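Local structure of lipoprotein (Mycoplasma mycoides subsp. capri, 7ADK) at residues E185-M188 with T189-K192; G711-A715 with F716-N720; Q648-D651 with E652-L655. The protein probably acts as a membrane-tethered peptidase of the PA clan, the chymotrypsin-like group of proteases. One frame throughout, in Å; residues are numbered along the deposited sequence.

Contact 1 (E185-M188 with T189-K192)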
# COMPACT_ATOMS: atom_id res chain seq x y z
N GLU B 185 34.20 4.26 -18.71
CA GLU B 185 34.49 3.32 -19.81
C GLU B 185 33.48 2.15 -19.90
O GLU B 185 33.52 1.38 -20.85
CB GLU B 185 35.96 2.87 -19.83
CG GLU B 185 36.33 1.77 -18.84
CD GLU B 185 37.65 1.03 -19.13
OE1 GLU B 185 38.34 1.34 -20.12
OE2 GLU B 185 37.99 0.10 -18.39
N ARG B 186 32.58 2.01 -18.92
CA ARG B 186 31.46 1.05 -18.87
C ARG B 186 30.14 1.72 -19.21
O ARG B 186 29.37 1.19 -20.00
CB ARG B 186 31.43 0.40 -17.49
CG ARG B 186 32.64 -0.47 -17.32
CD ARG B 186 32.91 -1.07 -15.97
NE ARG B 186 34.00 -2.04 -16.03
CZ ARG B 186 35.24 -1.83 -16.46
NH1 ARG B 186 35.73 -0.64 -16.65
NH2 ARG B 186 36.00 -2.83 -16.74
N TYR B 187 29.91 2.93 -18.72
CA TYR B 187 28.75 3.73 -19.06
C TYR B 187 28.72 4.08 -20.54
O TYR B 187 27.68 3.98 -21.19
CB TYR B 187 28.76 5.00 -18.19
CG TYR B 187 27.42 5.70 -18.15
CD1 TYR B 187 26.43 5.22 -17.28
CD2 TYR B 187 27.16 6.80 -18.98
CE1 TYR B 187 25.18 5.84 -17.23
CE2 TYR B 187 25.91 7.43 -18.93
CZ TYR B 187 24.91 6.94 -18.06
OH TYR B 187 23.71 7.55 -18.01
N MET B 188 29.87 4.42 -21.11
CA MET B 188 30.00 4.72 -22.54
C MET B 188 29.78 3.53 -23.48
O MET B 188 29.41 3.77 -24.62
CB MET B 188 31.37 5.36 -22.81
CG MET B 188 31.48 6.79 -22.30
SD MET B 188 30.23 7.94 -22.91
CE MET B 188 30.29 7.69 -24.69
N THR B 189 29.96 2.27 -23.07
CA THR B 189 29.70 1.10 -23.92
C THR B 189 28.25 0.64 -23.86
O THR B 189 27.69 0.29 -24.91
CB THR B 189 30.65 -0.07 -23.62
OG1 THR B 189 30.51 -0.50 -22.30
CG2 THR B 189 32.09 0.31 -23.87
N ARG B 190 27.55 0.76 -22.72
CA ARG B 190 26.08 0.64 -22.69
C ARG B 190 25.40 1.75 -23.51
O ARG B 190 24.42 1.52 -24.20
CB ARG B 190 25.49 0.53 -21.26
CG ARG B 190 25.66 1.78 -20.39
CD ARG B 190 24.86 1.78 -19.07
NE ARG B 190 23.39 1.76 -19.27
CZ ARG B 190 22.61 2.74 -19.67
NH1 ARG B 190 23.05 3.93 -19.95
NH2 ARG B 190 21.33 2.53 -19.78
N LEU B 191 25.99 2.95 -23.51
CA LEU B 191 25.51 4.10 -24.25
C LEU B 191 25.78 3.97 -25.75
O LEU B 191 24.84 4.06 -26.54
CB LEU B 191 26.15 5.33 -23.61
CG LEU B 191 25.89 6.68 -24.28
CD1 LEU B 191 24.42 6.97 -24.49
CD2 LEU B 191 26.50 7.73 -23.40
N LYS B 192 27.02 3.71 -26.19
CA LYS B 192 27.35 3.58 -27.62
C LYS B 192 26.95 2.25 -28.29
O LYS B 192 27.22 2.05 -29.47
CB LYS B 192 28.77 4.08 -27.94
CG LYS B 192 29.87 3.04 -27.84
CD LYS B 192 31.26 3.63 -27.99
CE LYS B 192 31.66 4.53 -26.84
NZ LYS B 192 33.04 5.01 -26.94

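Contact 2 (G711-A715 with F716-N720)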
# COMPACT_ATOMS: atom_id res chain seq x y z
N GLY B 711 27.53 12.98 -7.92
CA GLY B 711 26.29 13.71 -7.74
C GLY B 711 26.34 15.23 -7.67
O GLY B 711 25.34 15.81 -7.23
N LEU B 712 27.40 15.92 -8.10
CA LEU B 712 27.37 17.36 -8.36
C LEU B 712 27.24 17.62 -9.86
O LEU B 712 27.93 17.01 -10.70
CB LEU B 712 28.60 18.11 -7.83
CG LEU B 712 28.88 18.05 -6.32
CD1 LEU B 712 29.95 19.09 -5.99
CD2 LEU B 712 27.68 18.37 -5.45
N THR B 713 26.41 18.59 -10.24
CA THR B 713 26.24 18.99 -11.64
C THR B 713 26.06 20.49 -11.85
O THR B 713 25.71 21.22 -10.94
CB THR B 713 25.17 18.15 -12.35
OG1 THR B 713 25.34 18.28 -13.73
CG2 THR B 713 23.72 18.50 -12.07
N ASP B 714 26.32 20.95 -13.07
CA ASP B 714 25.93 22.27 -13.54
C ASP B 714 24.84 22.04 -14.58
O ASP B 714 25.05 21.36 -15.59
CB ASP B 714 27.16 23.01 -14.08
CG ASP B 714 26.91 24.35 -14.80
OD1 ASP B 714 25.75 24.73 -15.05
OD2 ASP B 714 27.92 25.03 -15.15
N ALA B 715 23.64 22.53 -14.29
CA ALA B 715 22.45 22.19 -15.05
C ALA B 715 22.52 22.65 -16.51
O ALA B 715 22.12 21.89 -17.37
CB ALA B 715 21.24 22.81 -14.38
N PHE B 716 23.05 23.83 -16.84
CA PHE B 716 22.98 24.28 -18.22
C PHE B 716 23.90 23.47 -19.15
O PHE B 716 23.47 23.07 -20.23
CB PHE B 716 23.17 25.79 -18.32
CG PHE B 716 22.94 26.30 -19.73
CD1 PHE B 716 21.63 26.50 -20.19
CD2 PHE B 716 24.02 26.48 -20.60
CE1 PHE B 716 21.40 26.87 -21.53
CE2 PHE B 716 23.79 26.85 -21.94
CZ PHE B 716 22.48 27.03 -22.40
N ILE B 717 25.10 23.11 -18.70
CA ILE B 717 26.03 22.27 -19.47
C ILE B 717 25.55 20.80 -19.60
O ILE B 717 26.11 20.07 -20.41
CB ILE B 717 27.46 22.40 -18.89
CG1 ILE B 717 27.96 23.86 -18.89
CG2 ILE B 717 28.51 21.51 -19.57
CD1 ILE B 717 28.11 24.50 -20.27
N THR B 718 24.51 20.38 -18.88
CA THR B 718 24.21 18.95 -18.67
C THR B 718 22.73 18.58 -18.89
O THR B 718 22.42 17.56 -19.50
CB THR B 718 24.64 18.54 -17.25
OG1 THR B 718 25.89 19.07 -16.91
CG2 THR B 718 24.71 17.07 -17.10
N VAL B 719 21.81 19.41 -18.39
CA VAL B 719 20.37 19.16 -18.19
C VAL B 719 19.57 20.43 -18.51
O VAL B 719 18.63 20.79 -17.81
CB VAL B 719 20.08 18.62 -16.76
CG1 VAL B 719 18.72 17.95 -16.65
CG2 VAL B 719 21.08 17.57 -16.28
N ASN B 720 19.95 21.16 -19.57
CA ASN B 720 19.34 22.43 -19.99
C ASN B 720 17.82 22.34 -20.31
O ASN B 720 17.12 23.34 -20.22
CB ASN B 720 20.11 23.01 -21.20
CG ASN B 720 20.61 21.98 -22.20
OD1 ASN B 720 19.86 21.39 -22.97
ND2 ASN B 720 21.88 21.65 -22.18

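Contact 3 (Q648-D651 with E652-L655)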
# COMPACT_ATOMS: atom_id res chain seq x y z
N GLN B 648 -0.44 -6.77 -2.60
CA GLN B 648 -1.52 -7.02 -3.55
C GLN B 648 -2.88 -7.21 -2.87
O GLN B 648 -3.91 -6.89 -3.47
CB GLN B 648 -1.13 -8.24 -4.41
CG GLN B 648 -2.23 -8.68 -5.38
CD GLN B 648 -1.78 -9.64 -6.46
OE1 GLN B 648 -0.69 -10.20 -6.44
NE2 GLN B 648 -2.58 -9.88 -7.46
N TYR B 649 -2.90 -7.66 -1.62
CA TYR B 649 -4.08 -7.92 -0.81
C TYR B 649 -4.33 -6.87 0.31
O TYR B 649 -5.23 -7.05 1.13
CB TYR B 649 -4.03 -9.37 -0.33
CG TYR B 649 -3.91 -10.34 -1.49
CD1 TYR B 649 -5.01 -10.55 -2.34
CD2 TYR B 649 -2.67 -10.94 -1.80
CE1 TYR B 649 -4.87 -11.31 -3.51
CE2 TYR B 649 -2.53 -11.71 -2.97
CZ TYR B 649 -3.63 -11.89 -3.83
OH TYR B 649 -3.47 -12.60 -4.96
N GLU B 650 -3.64 -5.72 0.31
CA GLU B 650 -4.07 -4.50 1.02
C GLU B 650 -5.09 -3.66 0.22
O GLU B 650 -4.86 -2.52 -0.16
CB GLU B 650 -2.85 -3.65 1.41
CG GLU B 650 -2.12 -4.27 2.60
CD GLU B 650 -0.95 -3.39 3.01
OE1 GLU B 650 -0.01 -3.21 2.21
OE2 GLU B 650 -1.00 -2.82 4.12
N ASP B 651 -6.25 -4.26 -0.05
CA ASP B 651 -7.22 -3.77 -1.03
C ASP B 651 -7.75 -2.36 -0.78
O ASP B 651 -7.78 -1.58 -1.72
CB ASP B 651 -8.42 -4.73 -1.12
CG ASP B 651 -8.08 -6.15 -1.56
OD1 ASP B 651 -7.01 -6.37 -2.14
OD2 ASP B 651 -8.89 -7.06 -1.34
N GLU B 652 -8.15 -1.99 0.43
CA GLU B 652 -8.79 -0.68 0.67
C GLU B 652 -7.85 0.50 0.44
O GLU B 652 -8.25 1.49 -0.16
CB GLU B 652 -9.35 -0.60 2.08
CG GLU B 652 -10.48 -1.60 2.32
CD GLU B 652 -11.06 -1.49 3.73
OE1 GLU B 652 -11.31 -0.37 4.21
OE2 GLU B 652 -11.27 -2.54 4.37
N LYS B 653 -6.57 0.39 0.85
CA LYS B 653 -5.53 1.39 0.53
C LYS B 653 -5.33 1.45 -0.98
O LYS B 653 -5.29 2.53 -1.55
CB LYS B 653 -4.22 1.04 1.28
CG LYS B 653 -4.31 1.40 2.78
CD LYS B 653 -3.54 0.47 3.74
CE LYS B 653 -2.03 0.73 3.82
NZ LYS B 653 -1.37 -0.17 4.82
N GLN B 654 -5.22 0.29 -1.63
CA GLN B 654 -4.92 0.17 -3.05
C GLN B 654 -6.11 0.41 -4.01
O GLN B 654 -5.89 0.55 -5.21
CB GLN B 654 -4.24 -1.20 -3.25
CG GLN B 654 -3.70 -1.41 -4.67
CD GLN B 654 -2.53 -2.38 -4.76
OE1 GLN B 654 -1.76 -2.58 -3.83
NE2 GLN B 654 -2.33 -3.01 -5.90
N LEU B 655 -7.36 0.47 -3.54
CA LEU B 655 -8.55 0.61 -4.39
C LEU B 655 -8.60 1.98 -5.08
O LEU B 655 -8.44 2.06 -6.30
CB LEU B 655 -9.82 0.32 -3.56
CG LEU B 655 -11.13 0.43 -4.35
CD1 LEU B 655 -11.22 -0.60 -5.47
CD2 LEU B 655 -12.31 0.21 -3.40

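Contact 1 (E185-M188 with T189-K192)
Arg186 and Arg190 are joined by the ordinary helical bond, and the carbonyl that accepts it gathers further donors. Arg190 N reaches Arg186 O at 3.3 Å along an almost straight path, with an N-H...O angle of 174°. Thr189 OG1 adds a second bond to Arg186 O, 3.1 Å long, approaching from the same face of the peptide plane. The threonine manages this because chi1 is 61°, which places OG1 between its own backbone N and carbonyl carbon and turns the hydroxyl back onto the preceding turn; CG2 then rests near Glu185 O. A threonine hydroxyl bonded to the carbonyl three residues back, beside the i to i+4 backbone bond, is a familiar feature of alpha helices. Thr189 N contributes a weak third bond to Arg186 O.

The next two carbonyls are satisfied more simply, Tyr187 O by Leu191 N at 3.0 Å and Met188 O by Lys192 N at 2.9 Å. Among the side chains, Arg186 NH1 forms a salt bridge with Glu185 OE2 at 2.9 Å, using the anti lone pair of the carboxylate oxygen. The same nitrogen also bonds Tyr182 O, so it serves two acceptors. The Tyr187 ring and the Arg190 guanidinium lie obliquely, their planes 36° apart, with NH1 of Arg190 at 3.9 Å from CE1 of Tyr187. The phenol hydroxyl takes its hydrogen bond from further off in sequence, at Gln700. Met188 is bent twice along its chain and runs beside Leu191, with SD of Met188 at 3.8 Å from CD2 of Leu191, while its methyl end crosses the aliphatic part of Lys192.

All this lies in the last turns of helix 176-192. Met188 packs on Asp222 and Ile226 of helix 220-226, whereas Tyr187 and Arg190 face loops that include Lys250, Val251 and Ile701.

Contact 2 (G711-A715 with F716-N720)
Between Asp714 and Phe716 the backbone leaves the extended conformation of strand 712-714 and coils at once into a short, weakly bonded helical turn. Ala715 O closes that turn twice, accepting Val719 N at 2.7 Å and Thr718 N at 3.2 Å, the latter from above the carbonyl plane. Thr718 helps from its side chain: OG1 donates to Asp714 O over 2.8 Å. With chi1 at -43°, this hydroxyl sits beside its own backbone N and faces back toward the strand, while CG2 of Thr718 comes within 3.6 Å of Thr713 OG1. That Thr713 oxygen is itself bonded to Tyr703 O.

Asp714 is the N-cap of the turn, the residue where strand gives way to helix, and its OD1 takes a weak capping bond of 3.4 Å from Phe716 N. Strand 712-714 pairs antiparallel with strand 737-747 in the mixed sheet, and this backbone bonding carries on past the cap, from Ala715 to Gly744. The second carboxylate oxygen of Asp714 is hydrogen-bonded to the hydroxyls of both Tyr796 and Tyr803, which gives this buried acid partners on each oxygen. Ile717 crosses the aspartate at a slant, its CG1 3.9 Å from Asp714 OD2. Further on, Asn720 folds its amide back onto the turn, and ND2 donates to Phe716 O at 2.9 Å, with the acceptor lying in the amide plane. The Phe716 ring heads away from residues 711-715, toward Tyr743 of strand 737-747 and Leu520.

Contact 3 (Q648-D651 with E652-L655)
The carboxylate of Glu650 is met by Lys653 from above its plane: NZ of Lys653 stands 2.8 Å from OE2 of Glu650, in a direction 44° out of the plane. This is a hydrogen-bonded salt bridge. The other oxygen, OE1, accepts from Asp647 N, so each half of the carboxylate has its own donor. The Tyr649 ring has CG of Gln648 over one face, 3.8 Å above the plane and displaced toward the rim.

Glu650 and Lys653 are three residues apart, so the first helical turn brings their side chains to the same side, where they meet at a slant. Glu650 runs straight out from CG, and Lys653 turns at its CG-CD bond (chi3 79°), bringing NZ over the carboxylate. Glu650 is the centre of an inverse gamma turn, in which Asp651 N makes a weak bond to Tyr649 O, and it is also the N-cap of helix 651-655. Its carbonyl starts the helical bonding by accepting Gln654 N at 3.2 Å, and Leu655 N follows with a weak bond to Asp651 O.

Lys653 also touches Leu479, His482 and Leu646 of nearby loops, and Glu652 and Leu655 pack on polar side chains of a different protein in the complex. An acid at the start of a helix, bonded to a lysine one turn on, probably interacts favourably with the helix dipole too, and the paired charges should offset each other at this surface.

From the N terminus the chain first makes contact 1 near the end of helix 176-192, where side chain and backbone are linked within successive turns. It then passes through several helices and most strands of the antiparallel sheet before reaching contact 3, where a loop tightens into helix 651-655 on the surface. Contact 2 comes last, where strand 712-714 of the mixed sheet passes into helix 715-719. Each contact is local, mostly between residues three to five apart, closing no more than a turn of chain; the three follow in series, none nested or crossing. Contacts 1 and 2 lie on the same side of the chain's centre, centres about 19 Å apart, without touching, whereas contact 3 lies about 40 Å from contact 2, centre to centre, across the middle of the chain.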